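Local coordinates for protein putative rhamnosidase (Streptomyces avermitilis, PDB 3W5N) that hydrolyses terminal non-reducing alpha-L-rhamnose residues from alpha-L-rhamnosides, releasing L-rhamnose from citrus flavonoids and from the arabinogalactan-protein gum arabic, at residues H527-N532 with N912-Y917; N541-A546 with P632-R637. One frame throughout, in Å; residues are numbered along the deposited sequence.

Interaction 1: H527-N532 with N912-Y917; sequences HAEVLN and NSFNHY. With RAM (alpha-L-rhamnopyranose), chain C.
The carboxylate of Glu-529 and the backbone of Phe-914 make the direct polar link here. Phe-914 N gives its hydrogen to Glu-529 OE1 at 3.0 Å with an N-H...O angle of 165°, from the syn side but 33° out of the carboxylate plane. The same oxygen lies at the edge of the Phe-914 ring, and Asn-541 ND2 also bonds to it. Glu-529 OE2 packs on Asn-915 CB at 3.4 Å and also bonds Asn-506.

Water extends the polar contact. One molecule donates to Glu-529 OE2 at 2.9 Å and accepts from Asn-915 ND2; a second, 2.7 Å from Glu-529 OE2, joins it to Ser-913 OG.

The apolar part is a CH-pi contact. Val-530 CG1 stands 3.5 Å from the Phe-914 ring centroid, almost exactly on the ring normal, while CG2 touches CE1 nearer the rim. CG1 lies anti to the carbonyl carbon (chi1 -68°), which sets CG1 over the face and CG2 by CE1.

Within 912-917, Ser-913 OG accepts from Asn-915 N in an ST turn and pairs with His-916 ND1 at 2.7 Å. With ND1 engaged in this way, NE2 on the far side of the ring bonds rhamnose O2 and O3, the latter at 3.0 Å. The chemistry implies a continuous hydrogen-bonded path from Glu-529 through water and Ser-913 to a sugar-binding histidine, and the buried carboxylate, gripped by several donors, is consistent with a charged state.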
loop_
_atom_site.group_PDB
_atom_site.type_symbol
_atom_site.label_atom_id
_atom_site.label_comp_id
_atom_site.label_asym_id
_atom_site.label_seq_id
_atom_site.Cartn_x
_atom_site.Cartn_y
_atom_site.Cartn_z
ATOM N N HIS A 527 -8.517 -12.118 11.312
ATOM C CA HIS A 527 -8.265 -12.271 9.882
ATOM C C HIS A 527 -6.931 -12.983 9.689
ATOM O O HIS A 527 -5.946 -12.634 10.348
ATOM C CB HIS A 527 -8.230 -10.887 9.203
ATOM C CG HIS A 527 -9.499 -10.105 9.371
ATOM N ND1 HIS A 527 -9.821 -9.448 10.543
ATOM C CD2 HIS A 527 -10.526 -9.885 8.525
ATOM C CE1 HIS A 527 -11.000 -8.871 10.416
ATOM N NE2 HIS A 527 -11.452 -9.121 9.199
ATOM N N ALA A 528 -6.900 -13.969 8.789
ATOM C CA ALA A 528 -5.684 -14.776 8.580
ATOM C C ALA A 528 -5.463 -15.111 7.128
ATOM O O ALA A 528 -6.413 -15.228 6.357
ATOM C CB ALA A 528 -5.734 -16.062 9.405
ATOM N N GLU A 529 -4.197 -15.265 6.752
ATOM C CA GLU A 529 -3.881 -15.610 5.371
ATOM C C GLU A 529 -4.032 -17.115 5.128
ATOM O O GLU A 529 -4.288 -17.540 3.997
ATOM C CB GLU A 529 -2.430 -15.226 5.043
ATOM C CG GLU A 529 -2.078 -13.753 5.226
ATOM C CD GLU A 529 -0.738 -13.422 4.586
ATOM O OE1 GLU A 529 0.316 -13.769 5.180
ATOM O OE2 GLU A 529 -0.746 -12.837 3.478
ATOM N N VAL A 530 -3.826 -17.906 6.183
ATOM C CA VAL A 530 -3.758 -19.385 6.082
ATOM C C VAL A 530 -4.396 -20.061 7.306
ATOM O O VAL A 530 -4.682 -19.405 8.304
ATOM C CB VAL A 530 -2.295 -19.894 5.926
ATOM C CG1 VAL A 530 -1.691 -19.479 4.567
ATOM C CG2 VAL A 530 -1.408 -19.431 7.066
ATOM N N LEU A 531 -4.586 -21.379 7.217
ATOM C CA LEU A 531 -5.196 -22.149 8.297
ATOM C C LEU A 531 -4.222 -23.145 8.865
ATOM O O LEU A 531 -3.250 -23.542 8.202
ATOM C CB LEU A 531 -6.413 -22.930 7.782
ATOM C CG LEU A 531 -7.577 -22.143 7.201
ATOM C CD1 LEU A 531 -8.649 -23.127 6.745
ATOM C CD2 LEU A 531 -8.124 -21.147 8.229
ATOM N N ASN A 532 -4.481 -23.538 10.106
ATOM C CA ASN A 532 -3.805 -24.687 10.710
ATOM C C ASN A 532 -4.363 -25.982 10.135
ATOM O O ASN A 532 -5.442 -25.970 9.540
ATOM C CB ASN A 532 -3.994 -24.643 12.228
ATOM C CG ASN A 532 -3.230 -23.507 12.878
ATOM O OD1 ASN A 532 -2.008 -23.401 12.744
ATOM N ND2 ASN A 532 -3.948 -22.646 13.579
ATOM N N ASN A 912 7.295 -14.465 7.567
ATOM C CA ASN A 912 6.675 -15.379 6.625
ATOM C C ASN A 912 5.315 -14.967 6.076
ATOM O O ASN A 912 4.271 -15.443 6.535
ATOM C CB ASN A 912 6.557 -16.783 7.226
ATOM C CG ASN A 912 6.254 -17.819 6.177
ATOM O OD1 ASN A 912 6.759 -17.733 5.058
ATOM N ND2 ASN A 912 5.421 -18.802 6.521
ATOM N N SER A 913 5.342 -14.177 5.024
ATOM C CA SER A 913 4.141 -13.625 4.422
ATOM C C SER A 913 3.651 -14.488 3.261
ATOM O O SER A 913 4.451 -15.082 2.524
ATOM C CB SER A 913 4.457 -12.176 3.968
ATOM O OG SER A 913 3.836 -11.857 2.733
ATOM N N PHE A 914 2.337 -14.577 3.107
ATOM C CA PHE A 914 1.737 -15.272 1.979
ATOM C C PHE A 914 1.213 -14.311 0.908
ATOM O O PHE A 914 0.384 -14.687 0.088
ATOM C CB PHE A 914 0.628 -16.210 2.459
ATOM C CG PHE A 914 1.130 -17.293 3.372
ATOM C CD1 PHE A 914 1.256 -17.069 4.741
ATOM C CD2 PHE A 914 1.533 -18.516 2.850
ATOM C CE1 PHE A 914 1.734 -18.070 5.582
ATOM C CE2 PHE A 914 2.032 -19.511 3.682
ATOM C CZ PHE A 914 2.124 -19.287 5.040
ATOM N N ASN A 915 1.728 -13.084 0.898
ATOM C CA ASN A 915 1.259 -12.071 -0.065
ATOM C C ASN A 915 2.338 -10.992 -0.314
ATOM O O ASN A 915 2.151 -9.836 0.025
ATOM C CB ASN A 915 -0.081 -11.470 0.415
ATOM C CG ASN A 915 -0.876 -10.801 -0.701
ATOM O OD1 ASN A 915 -0.423 -10.704 -1.842
ATOM N ND2 ASN A 915 -2.089 -10.353 -0.371
ATOM N N HIS A 916 3.458 -11.410 -0.908
ATOM C CA HIS A 916 4.558 -10.540 -1.361
ATOM C C HIS A 916 4.557 -10.627 -2.887
ATOM O O HIS A 916 4.471 -11.755 -3.438
ATOM C CB HIS A 916 5.901 -11.101 -0.887
ATOM C CG HIS A 916 6.456 -10.457 0.352
ATOM N ND1 HIS A 916 5.875 -10.601 1.597
ATOM C CD2 HIS A 916 7.583 -9.732 0.544
ATOM C CE1 HIS A 916 6.599 -9.956 2.497
ATOM N NE2 HIS A 916 7.640 -9.415 1.884
ATOM N N TYR A 917 4.653 -9.499 -3.599
ATOM C CA TYR A 917 4.617 -9.598 -5.073
ATOM C C TYR A 917 5.937 -9.954 -5.781
ATOM O O TYR A 917 5.924 -10.261 -6.984
ATOM C CB TYR A 917 3.970 -8.371 -5.760
ATOM C CG TYR A 917 4.455 -7.013 -5.309
ATOM C CD1 TYR A 917 5.826 -6.704 -5.221
ATOM C CD2 TYR A 917 3.533 -6.016 -4.993
ATOM C CE1 TYR A 917 6.251 -5.437 -4.810
ATOM C CE2 TYR A 917 3.948 -4.748 -4.586
ATOM C CZ TYR A 917 5.299 -4.469 -4.483
ATOM O OH TYR A 917 5.685 -3.213 -4.067
HETATM C C1 RAM C . 11.468 -7.995 4.451
HETATM C C2 RAM C . 10.484 -7.110 3.665
HETATM C C3 RAM C . 10.857 -7.016 2.167
HETATM C C4 RAM C . 12.352 -7.175 1.841
HETATM C C5 RAM C . 13.146 -6.827 3.069
HETATM C C6 RAM C . 14.635 -6.928 2.718
HETATM O O1 RAM C . 11.403 -7.727 5.856
HETATM O O2 RAM C . 9.138 -7.601 3.903
HETATM O O3 RAM C . 10.252 -8.068 1.428
HETATM O O4 RAM C . 12.791 -6.328 0.756
HETATM O O5 RAM C . 12.823 -7.778 4.083
HETATM O O HOH W 1 -2.750 -10.916 2.499
HETATM O O HOH W 2 1.242 -11.014 3.573
#

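Interaction 2: N541-A546 with P632-R637; sequences NLRSAA and PARDER. With RAM (alpha-L-rhamnopyranose), chain C.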
loop_
_atom_site.group_PDB
_atom_site.type_symbol
_atom_site.label_atom_id
_atom_site.label_comp_id
_atom_site.label_asym_id
_atom_site.label_seq_id
_atom_site.Cartn_x
_atom_site.Cartn_y
_atom_site.Cartn_z
ATOM N N ASN A 541 2.250 -15.571 11.904
ATOM C CA ASN A 541 3.038 -14.813 10.923
ATOM C C ASN A 541 2.667 -13.315 10.857
ATOM O O ASN A 541 3.382 -12.528 10.239
ATOM C CB ASN A 541 2.966 -15.460 9.526
ATOM C CG ASN A 541 1.627 -15.263 8.860
ATOM O OD1 ASN A 541 0.572 -15.478 9.473
ATOM N ND2 ASN A 541 1.655 -14.839 7.597
ATOM N N LEU A 542 1.554 -12.929 11.495
ATOM C CA LEU A 542 1.147 -11.519 11.553
ATOM C C LEU A 542 1.974 -10.764 12.586
ATOM O O LEU A 542 1.994 -9.523 12.603
ATOM C CB LEU A 542 -0.360 -11.389 11.849
ATOM C CG LEU A 542 -1.287 -12.114 10.869
ATOM C CD1 LEU A 542 -2.741 -11.876 11.248
ATOM C CD2 LEU A 542 -1.024 -11.697 9.420
ATOM N N ARG A 543 2.673 -11.521 13.443
ATOM C CA ARG A 543 3.541 -10.955 14.471
ATOM C C ARG A 543 2.716 -10.035 15.381
ATOM O O ARG A 543 1.704 -10.472 15.900
ATOM C CB ARG A 543 4.784 -10.294 13.838
ATOM C CG ARG A 543 5.475 -11.253 12.863
ATOM C CD ARG A 543 6.859 -10.787 12.420
ATOM N NE ARG A 543 6.845 -9.437 11.863
ATOM C CZ ARG A 543 7.736 -8.957 10.999
ATOM N NH1 ARG A 543 8.718 -9.727 10.536
ATOM N NH2 ARG A 543 7.622 -7.705 10.566
ATOM N N SER A 544 3.095 -8.774 15.550
ATOM C CA SER A 544 2.365 -7.917 16.489
ATOM C C SER A 544 1.062 -7.301 15.960
ATOM O O SER A 544 0.324 -6.666 16.728
ATOM C CB SER A 544 3.270 -6.809 17.022
ATOM O OG SER A 544 3.471 -5.819 16.032
ATOM N N ALA A 545 0.767 -7.475 14.676
ATOM C CA ALA A 545 -0.502 -6.955 14.123
ATOM C C ALA A 545 -1.700 -7.852 14.485
ATOM O O ALA A 545 -1.822 -8.968 13.975
ATOM C CB ALA A 545 -0.389 -6.768 12.612
ATOM N N ALA A 546 -2.579 -7.362 15.363
ATOM C CA ALA A 546 -3.740 -8.135 15.802
ATOM C C ALA A 546 -4.730 -8.401 14.670
ATOM O O ALA A 546 -5.358 -9.471 14.634
ATOM C CB ALA A 546 -4.445 -7.447 16.974
ATOM N N PRO A 632 0.702 -6.874 2.963
ATOM C CA PRO A 632 -0.420 -6.070 3.451
ATOM C C PRO A 632 -0.960 -6.566 4.787
ATOM O O PRO A 632 -1.909 -5.988 5.333
ATOM C CB PRO A 632 -1.467 -6.276 2.357
ATOM C CG PRO A 632 -1.224 -7.690 1.913
ATOM C CD PRO A 632 0.255 -7.947 2.053
ATOM N N ALA A 633 -0.338 -7.601 5.330
ATOM C CA ALA A 633 -0.969 -8.373 6.403
ATOM C C ALA A 633 -0.291 -8.241 7.757
ATOM O O ALA A 633 -0.953 -7.982 8.763
ATOM C CB ALA A 633 -1.061 -9.843 6.003
ATOM N N ARG A 634 1.013 -8.485 7.818
ATOM C CA ARG A 634 1.681 -8.435 9.121
ATOM C C ARG A 634 2.001 -7.008 9.570
ATOM O O ARG A 634 1.608 -6.032 8.906
ATOM C CB ARG A 634 2.934 -9.328 9.104
ATOM C CG ARG A 634 4.059 -8.780 8.245
ATOM C CD ARG A 634 5.335 -9.585 8.467
ATOM N NE ARG A 634 6.399 -9.218 7.526
ATOM C CZ ARG A 634 6.986 -10.072 6.686
ATOM N NH1 ARG A 634 6.600 -11.354 6.632
ATOM N NH2 ARG A 634 7.947 -9.651 5.882
ATOM N N ASP A 635 2.720 -6.876 10.687
ATOM C CA ASP A 635 3.134 -5.560 11.205
ATOM C C ASP A 635 4.306 -4.950 10.434
ATOM O O ASP A 635 5.382 -4.689 10.998
ATOM C CB ASP A 635 3.473 -5.646 12.693
ATOM C CG ASP A 635 4.571 -6.666 12.993
ATOM O OD1 ASP A 635 5.073 -7.343 12.046
ATOM O OD2 ASP A 635 4.927 -6.783 14.198
ATOM N N GLU A 636 4.101 -4.736 9.135
ATOM C CA GLU A 636 5.144 -4.166 8.294
ATOM C C GLU A 636 4.459 -3.216 7.308
ATOM O O GLU A 636 4.147 -2.099 7.681
ATOM C CB GLU A 636 5.972 -5.270 7.619
ATOM C CG GLU A 636 7.288 -4.762 7.052
ATOM C CD GLU A 636 8.395 -5.812 7.017
ATOM O OE1 GLU A 636 8.180 -6.969 7.457
ATOM O OE2 GLU A 636 9.507 -5.448 6.577
ATOM N N ARG A 637 4.162 -3.676 6.093
ATOM C CA ARG A 637 3.376 -2.878 5.140
ATOM C C ARG A 637 4.096 -1.573 4.823
ATOM O O ARG A 637 3.488 -0.489 4.857
ATOM C CB ARG A 637 1.983 -2.574 5.693
ATOM C CG ARG A 637 1.382 -3.746 6.465
ATOM C CD ARG A 637 -0.110 -3.556 6.630
ATOM N NE ARG A 637 -0.639 -4.496 7.615
ATOM C CZ ARG A 637 -1.870 -4.423 8.102
ATOM N NH1 ARG A 637 -2.681 -3.446 7.707
ATOM N NH2 ARG A 637 -2.277 -5.323 8.987
HETATM C C1 RAM C . 11.468 -7.995 4.451
HETATM C C2 RAM C . 10.484 -7.110 3.665
HETATM C C3 RAM C . 10.857 -7.016 2.167
HETATM C C4 RAM C . 12.352 -7.175 1.841
HETATM C C5 RAM C . 13.146 -6.827 3.069
HETATM C C6 RAM C . 14.635 -6.928 2.718
HETATM O O1 RAM C . 11.403 -7.727 5.856
HETATM O O2 RAM C . 9.138 -7.601 3.903
HETATM O O3 RAM C . 10.252 -8.068 1.428
HETATM O O4 RAM C . 12.791 -6.328 0.756
HETATM O O5 RAM C . 12.823 -7.778 4.083
HETATM O O HOH W 3 3.876 -12.279 7.545
HETATM O O HOH W 4 10.383 -8.471 8.373
#
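Over one face of the Arg-543 guanidinium lies Arg-634 CD, 3.5 Å above the plane and over its centre, while Asp-635 OD1 and a water sit at its edge. Arg-543 NH1 lies over one face of the Arg-634 group, and rhamnose O2 at its edge, weakly bonded by NH2. The two guanidinium planes are 32° apart.

The like charges are bridged by acids. Arg-543 takes Asp-635 OD1 side-on, NE at 2.7 Å along the syn lone pair and NH2 from above the carboxylate plane. Arg-634 holds Glu-636 OE1 in the same side-on way, with NE at 2.9 Å, and Arg-543 NH2 adds a weak bond to that oxygen. Asp-635 OD2 receives Ser-544 OG at 2.5 Å on its anti lone pair and Ser-544 N at 3.0 Å from above the plane. With CG between the backbone N and the carbonyl carbon (chi1 58°), the Asp-635 carboxylate is brought against the type II' turn from Leu-542 to Ala-545.

The edge water links Arg-543 NH1, Glu-636 OE1 and rhamnose O1, and O1 donates to Glu-636 OE2 at 3.1 Å. Arg-634 also bridges to Glu-895, the inferred proton acceptor. This salt-bridge network belongs to the GH78 rhamnose site, where Glu-636 is the inferred proton donor and Arg-543 its second-shell partner.

How the interactions relate
From the N terminus, the chain reaches 527-532 at the end of strand 522-528, then 541-546 in the loop before strand 548-552. It crosses into the glycosidase domain, where 632-637, ahead of helix 641-654, closes the shorter loop of interaction 2. Only after the intervening helices does 912-917 close interaction 1, whose long loop encloses the other, so the two nest and do not cross. Both join the concanavalin-like domain to loops of the 6-hairpin domain. Their centres are 10 Å apart, and Asn-541 ND2, besides meeting Glu-529, spans the gap by a probable bond to Asn-912 O at 2.9 Å. Both glycosidase loops meet on the same bound rhamnose.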